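Local coordinates for nucleotidyltransferase-like protein (Exiguobacterium sibiricum, PDB 3C18) that is of unproven function but probably transfers nucleotidyl groups, combining a nucleotidyltransferase-like domain with a helical substrate-binding-like region and a helix-turn-helix domain, at residues Y146-L157 with L201-L212. Residues are numbered along the deposited sequence; the frame is centred on the assembly and turned at random.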
loop_
_atom_site.group_PDB
_atom_site.type_symbol
_atom_site.label_atom_id
_atom_site.label_comp_id
_atom_site.label_asym_id
_atom_site.label_seq_id
_atom_site.Cartn_x
_atom_site.Cartn_y
_atom_site.Cartn_z
ATOM N N TYR A 146 1.190 22.230 -9.310
ATOM C CA TYR A 146 0.278 21.651 -10.308
ATOM C C TYR A 146 0.683 20.253 -10.771
ATOM O O TYR A 146 -0.168 19.417 -10.994
ATOM C CB TYR A 146 0.111 22.578 -11.509
ATOM C CG TYR A 146 -0.407 23.951 -11.075
ATOM C CD1 TYR A 146 -1.626 24.061 -10.431
ATOM C CD2 TYR A 146 0.338 25.107 -11.280
ATOM C CE1 TYR A 146 -2.105 25.269 -10.012
ATOM C CE2 TYR A 146 -0.130 26.332 -10.859
ATOM C CZ TYR A 146 -1.358 26.397 -10.211
ATOM O OH TYR A 146 -1.856 27.586 -9.764
ATOM N N TYR A 147 1.978 20.012 -10.929
ATOM C CA TYR A 147 2.431 18.687 -11.421
ATOM C C TYR A 147 2.136 17.621 -10.395
ATOM O O TYR A 147 1.749 16.505 -10.706
ATOM C CB TYR A 147 3.902 18.695 -11.765
ATOM C CG TYR A 147 4.154 19.371 -13.077
ATOM C CD1 TYR A 147 3.792 18.765 -14.259
ATOM C CD2 TYR A 147 4.730 20.612 -13.137
ATOM C CE1 TYR A 147 4.010 19.383 -15.484
ATOM C CE2 TYR A 147 4.959 21.236 -14.354
ATOM C CZ TYR A 147 4.602 20.617 -15.522
ATOM O OH TYR A 147 4.831 21.242 -16.732
ATOM N N ASP A 148 2.270 18.025 -9.156
ATOM C CA ASP A 148 2.006 17.142 -8.005
ATOM C C ASP A 148 0.503 16.939 -7.768
ATOM O O ASP A 148 0.035 15.865 -7.394
ATOM C CB ASP A 148 2.682 17.716 -6.777
ATOM C CG ASP A 148 4.195 17.545 -6.815
ATOM O OD1 ASP A 148 4.649 16.404 -6.632
ATOM O OD2 ASP A 148 4.912 18.531 -7.003
ATOM N N ALA A 149 -0.259 17.988 -7.993
ATOM C CA ALA A 149 -1.719 17.910 -7.839
ATOM C C ALA A 149 -2.282 16.970 -8.882
ATOM O O ALA A 149 -3.185 16.182 -8.632
ATOM C CB ALA A 149 -2.367 19.309 -7.982
ATOM N N TYR A 150 -1.742 17.083 -10.081
ATOM C CA TYR A 150 -2.139 16.202 -11.188
ATOM C C TYR A 150 -1.961 14.778 -10.800
ATOM O O TYR A 150 -2.817 13.941 -11.055
ATOM C CB TYR A 150 -1.312 16.453 -12.431
ATOM C CG TYR A 150 -1.788 15.717 -13.659
ATOM C CD1 TYR A 150 -1.511 14.369 -13.842
ATOM C CD2 TYR A 150 -2.553 16.363 -14.617
ATOM C CE1 TYR A 150 -1.955 13.675 -14.981
ATOM C CE2 TYR A 150 -2.999 15.683 -15.772
ATOM C CZ TYR A 150 -2.691 14.352 -15.959
ATOM O OH TYR A 150 -3.131 13.688 -17.099
ATOM N N THR A 151 -0.858 14.502 -10.119
ATOM C CA THR A 151 -0.571 13.141 -9.690
ATOM C C THR A 151 -1.683 12.598 -8.808
ATOM O O THR A 151 -2.167 11.501 -9.010
ATOM C CB THR A 151 0.814 13.010 -8.985
ATOM O OG1 THR A 151 1.850 13.391 -9.899
ATOM C CG2 THR A 151 1.042 11.597 -8.579
ATOM N N HIS A 152 -2.109 13.391 -7.833
ATOM C CA HIS A 152 -3.145 12.960 -6.886
ATOM C C HIS A 152 -4.521 12.928 -7.511
ATOM O O HIS A 152 -5.295 12.019 -7.270
ATOM C CB HIS A 152 -3.101 13.794 -5.611
ATOM C CG HIS A 152 -1.854 13.561 -4.831
ATOM N ND1 HIS A 152 -1.818 12.755 -3.712
ATOM C CD2 HIS A 152 -0.576 13.949 -5.053
ATOM C CE1 HIS A 152 -0.582 12.701 -3.250
ATOM N NE2 HIS A 152 0.192 13.403 -4.051
ATOM N N VAL A 153 -4.780 13.886 -8.383
ATOM C CA VAL A 153 -6.075 13.929 -9.040
ATOM C C VAL A 153 -6.248 12.680 -9.889
ATOM O O VAL A 153 -7.314 12.057 -9.917
ATOM C CB VAL A 153 -6.269 15.174 -9.895
ATOM C CG1 VAL A 153 -7.351 14.925 -10.907
ATOM C CG2 VAL A 153 -6.622 16.347 -8.974
ATOM N N HIS A 154 -5.166 12.298 -10.551
ATOM C CA HIS A 154 -5.178 11.134 -11.457
ATOM C C HIS A 154 -5.428 9.871 -10.639
ATOM O O HIS A 154 -6.254 9.031 -10.969
ATOM C CB HIS A 154 -3.857 11.056 -12.235
ATOM C CG HIS A 154 -3.731 9.839 -13.078
ATOM N ND1 HIS A 154 -3.329 8.627 -12.567
ATOM C CD2 HIS A 154 -3.979 9.631 -14.395
ATOM C CE1 HIS A 154 -3.353 7.720 -13.524
ATOM N NE2 HIS A 154 -3.728 8.305 -14.646
ATOM N N HIS A 155 -4.750 9.770 -9.518
ATOM C CA HIS A 155 -4.912 8.613 -8.643
ATOM C C HIS A 155 -6.335 8.562 -8.114
ATOM O O HIS A 155 -6.963 7.510 -8.053
ATOM C CB HIS A 155 -3.926 8.665 -7.480
ATOM C CG HIS A 155 -2.493 8.477 -7.878
ATOM N ND1 HIS A 155 -1.507 8.187 -6.965
ATOM C CD2 HIS A 155 -1.880 8.531 -9.087
ATOM C CE1 HIS A 155 -0.345 8.085 -7.585
ATOM N NE2 HIS A 155 -0.546 8.279 -8.877
ATOM N N ALA A 156 -6.862 9.717 -7.738
ATOM C CA ALA A 156 -8.240 9.768 -7.205
ATOM C C ALA A 156 -9.182 9.257 -8.245
ATOM O O ALA A 156 -10.135 8.552 -7.969
ATOM C CB ALA A 156 -8.648 11.217 -6.820
ATOM N N LEU A 157 -8.939 9.640 -9.476
ATOM C CA LEU A 157 -9.833 9.201 -10.576
ATOM C C LEU A 157 -9.783 7.686 -10.750
ATOM O O LEU A 157 -10.771 7.031 -11.042
ATOM C CB LEU A 157 -9.453 9.876 -11.886
ATOM C CG LEU A 157 -9.929 11.315 -12.046
ATOM C CD1 LEU A 157 -9.229 11.983 -13.205
ATOM C CD2 LEU A 157 -11.394 11.361 -12.233
ATOM N N LEU A 201 -2.699 23.238 -17.958
ATOM C CA LEU A 201 -2.514 22.270 -16.888
ATOM C C LEU A 201 -3.439 22.632 -15.730
ATOM O O LEU A 201 -4.170 21.786 -15.170
ATOM C CB LEU A 201 -1.025 22.222 -16.461
ATOM C CG LEU A 201 -0.737 21.247 -15.325
ATOM C CD1 LEU A 201 -1.090 19.823 -15.738
ATOM C CD2 LEU A 201 0.710 21.348 -14.861
ATOM N N GLU A 202 -3.419 23.909 -15.378
ATOM C CA GLU A 202 -4.174 24.398 -14.233
ATOM C C GLU A 202 -5.656 24.157 -14.445
ATOM O O GLU A 202 -6.361 23.683 -13.566
ATOM C CB GLU A 202 -3.939 25.905 -13.982
ATOM C CG GLU A 202 -2.541 26.246 -13.556
ATOM C CD GLU A 202 -1.612 26.570 -14.746
ATOM O OE1 GLU A 202 -1.928 26.157 -15.873
ATOM O OE2 GLU A 202 -0.560 27.221 -14.551
ATOM N N GLN A 203 -6.126 24.522 -15.625
ATOM C CA GLN A 203 -7.537 24.424 -15.913
ATOM C C GLN A 203 -7.987 22.974 -15.911
ATOM O O GLN A 203 -9.024 22.646 -15.330
ATOM C CB GLN A 203 -7.879 25.094 -17.234
ATOM C CG GLN A 203 -9.358 25.160 -17.476
ATOM C CD GLN A 203 -10.065 26.095 -16.512
ATOM O OE1 GLN A 203 -9.659 27.242 -16.342
ATOM N NE2 GLN A 203 -11.141 25.617 -15.889
ATOM N N ARG A 204 -7.203 22.096 -16.518
ATOM C CA ARG A 204 -7.668 20.690 -16.626
ATOM C C ARG A 204 -7.739 20.060 -15.222
ATOM O O ARG A 204 -8.649 19.300 -14.910
ATOM C CB ARG A 204 -6.832 19.870 -17.583
ATOM C CG ARG A 204 -5.454 19.597 -17.053
ATOM C CD ARG A 204 -4.636 18.796 -18.058
ATOM N NE ARG A 204 -4.447 19.527 -19.293
ATOM C CZ ARG A 204 -3.850 19.020 -20.345
ATOM N NH1 ARG A 204 -3.407 17.778 -20.307
ATOM N NH2 ARG A 204 -3.709 19.745 -21.437
ATOM N N ILE A 205 -6.792 20.417 -14.375
ATOM C CA ILE A 205 -6.787 19.906 -12.998
ATOM C C ILE A 205 -7.972 20.448 -12.234
ATOM O O ILE A 205 -8.600 19.776 -11.444
ATOM C CB ILE A 205 -5.467 20.302 -12.211
ATOM C CG1 ILE A 205 -4.228 19.677 -12.842
ATOM C CG2 ILE A 205 -5.554 19.901 -10.761
ATOM C CD1 ILE A 205 -2.932 20.295 -12.333
ATOM N N HIS A 206 -8.257 21.711 -12.447
ATOM C CA HIS A 206 -9.338 22.385 -11.728
ATOM C C HIS A 206 -10.688 21.767 -12.118
ATOM O O HIS A 206 -11.575 21.552 -11.290
ATOM C CB HIS A 206 -9.353 23.866 -12.107
ATOM C CG HIS A 206 -10.526 24.618 -11.566
ATOM N ND1 HIS A 206 -10.676 24.891 -10.217
ATOM C CD2 HIS A 206 -11.586 25.177 -12.192
ATOM C CE1 HIS A 206 -11.789 25.573 -10.038
ATOM N NE2 HIS A 206 -12.362 25.754 -11.219
ATOM N N LEU A 207 -10.834 21.526 -13.415
ATOM C CA LEU A 207 -12.063 20.901 -13.941
ATOM C C LEU A 207 -12.242 19.460 -13.412
ATOM O O LEU A 207 -13.345 19.016 -13.059
ATOM C CB LEU A 207 -12.018 20.887 -15.454
ATOM C CG LEU A 207 -12.269 22.220 -16.142
ATOM C CD1 LEU A 207 -12.367 21.943 -17.636
ATOM C CD2 LEU A 207 -13.540 22.881 -15.619
ATOM N N ALA A 208 -11.122 18.754 -13.300
ATOM C CA ALA A 208 -11.135 17.395 -12.757
ATOM C C ALA A 208 -11.486 17.438 -11.294
ATOM O O ALA A 208 -12.193 16.574 -10.802
ATOM C CB ALA A 208 -9.800 16.686 -12.990
ATOM N N LEU A 209 -11.045 18.464 -10.574
ATOM C CA LEU A 209 -11.378 18.523 -9.138
ATOM C C LEU A 209 -12.887 18.792 -8.976
ATOM O O LEU A 209 -13.560 18.290 -8.064
ATOM C CB LEU A 209 -10.551 19.593 -8.380
ATOM C CG LEU A 209 -9.066 19.294 -8.130
ATOM C CD1 LEU A 209 -8.213 20.548 -7.817
ATOM C CD2 LEU A 209 -8.981 18.207 -7.027
ATOM N N ILE A 210 -13.425 19.622 -9.851
ATOM C CA ILE A 210 -14.859 19.964 -9.790
ATOM C C ILE A 210 -15.667 18.678 -9.926
ATOM O O ILE A 210 -16.506 18.361 -9.095
ATOM C CB ILE A 210 -15.284 20.905 -10.917
ATOM C CG1 ILE A 210 -14.658 22.288 -10.712
ATOM C CG2 ILE A 210 -16.795 21.020 -10.990
ATOM C CD1 ILE A 210 -14.631 22.684 -9.305
ATOM N N GLY A 211 -15.338 17.936 -10.972
ATOM C CA GLY A 211 -16.022 16.683 -11.299
ATOM C C GLY A 211 -15.870 15.667 -10.221
ATOM O O GLY A 211 -16.812 14.984 -9.852
ATOM N N LEU A 212 -14.659 15.568 -9.686
ATOM C CA LEU A 212 -14.397 14.638 -8.582
ATOM C C LEU A 212 -15.240 14.962 -7.366
ATOM O O LEU A 212 -15.676 14.051 -6.612
ATOM C CB LEU A 212 -12.928 14.662 -8.132
ATOM C CG LEU A 212 -11.905 13.797 -8.864
ATOM C CD1 LEU A 212 -10.445 14.252 -8.559
ATOM C CD2 LEU A 212 -12.101 12.358 -8.490
HETATM O O HOH W 1 -3.704 15.145 -19.049
#
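Val153 and Ile205 are reciprocal knobs in a knobs-into-holes packing of two helices of the YgxA-like substrate binding domain, whose axes run in roughly the same direction, 32° apart and 10.1 Å at closest approach. Val153 fits among Ile205, Ala208, Leu209 and Leu212. Its two branches divide the work: CG1, anti to the backbone N (chi1 159°), meets Ala208 CB at 3.7 Å, while CG2 reaches Leu209 CD2 at 3.6 Å. A beta-branched residue suits this place, for it offers two methyls from a short stem. Ile205 enters the hole formed by Tyr146, Ala149, Tyr150 and Val153; its CD1 comes within 3.2 Å of Tyr146 O, while CG2 faces Ala149 CB and Val153 CG2. Near the N-terminal ends aromatic rings take over. Glu202 CG lies 3.5 Å from the centroid of the Tyr146 ring, 10° off its normal, a CH-pi contact that uses the aliphatic part of an acidic side chain. Leu201 forks between Tyr147 and Tyr150: CD2 sits over the centre of the Tyr147 ring and also touches Tyr146 CB at 3.6 Å, and CD1 is 3.9 Å from Tyr150 CD2. Cutting Tyr146 back to an alanine takes the ring away, which is likely to open a gap over Glu202 CG and leave that side chain freer to turn. Arg204 brings CD to the edge of the Tyr150 ring, and a water joins Tyr150 OH to Arg204 NH1; Tyr150 OH also bonds to Tyr150 OH of the second subunit, and Arg204 NH2 to Glu199 O. Farther along, Leu212 spreads its methyls over Ala156 and Leu157. Helix 116-142 packs on Ala149 through Leu140, helix 185-195 meets Tyr150 and Leu157, and helix 146-157 forms part of the dimer interface, with Trp177 of the second subunit against Tyr147.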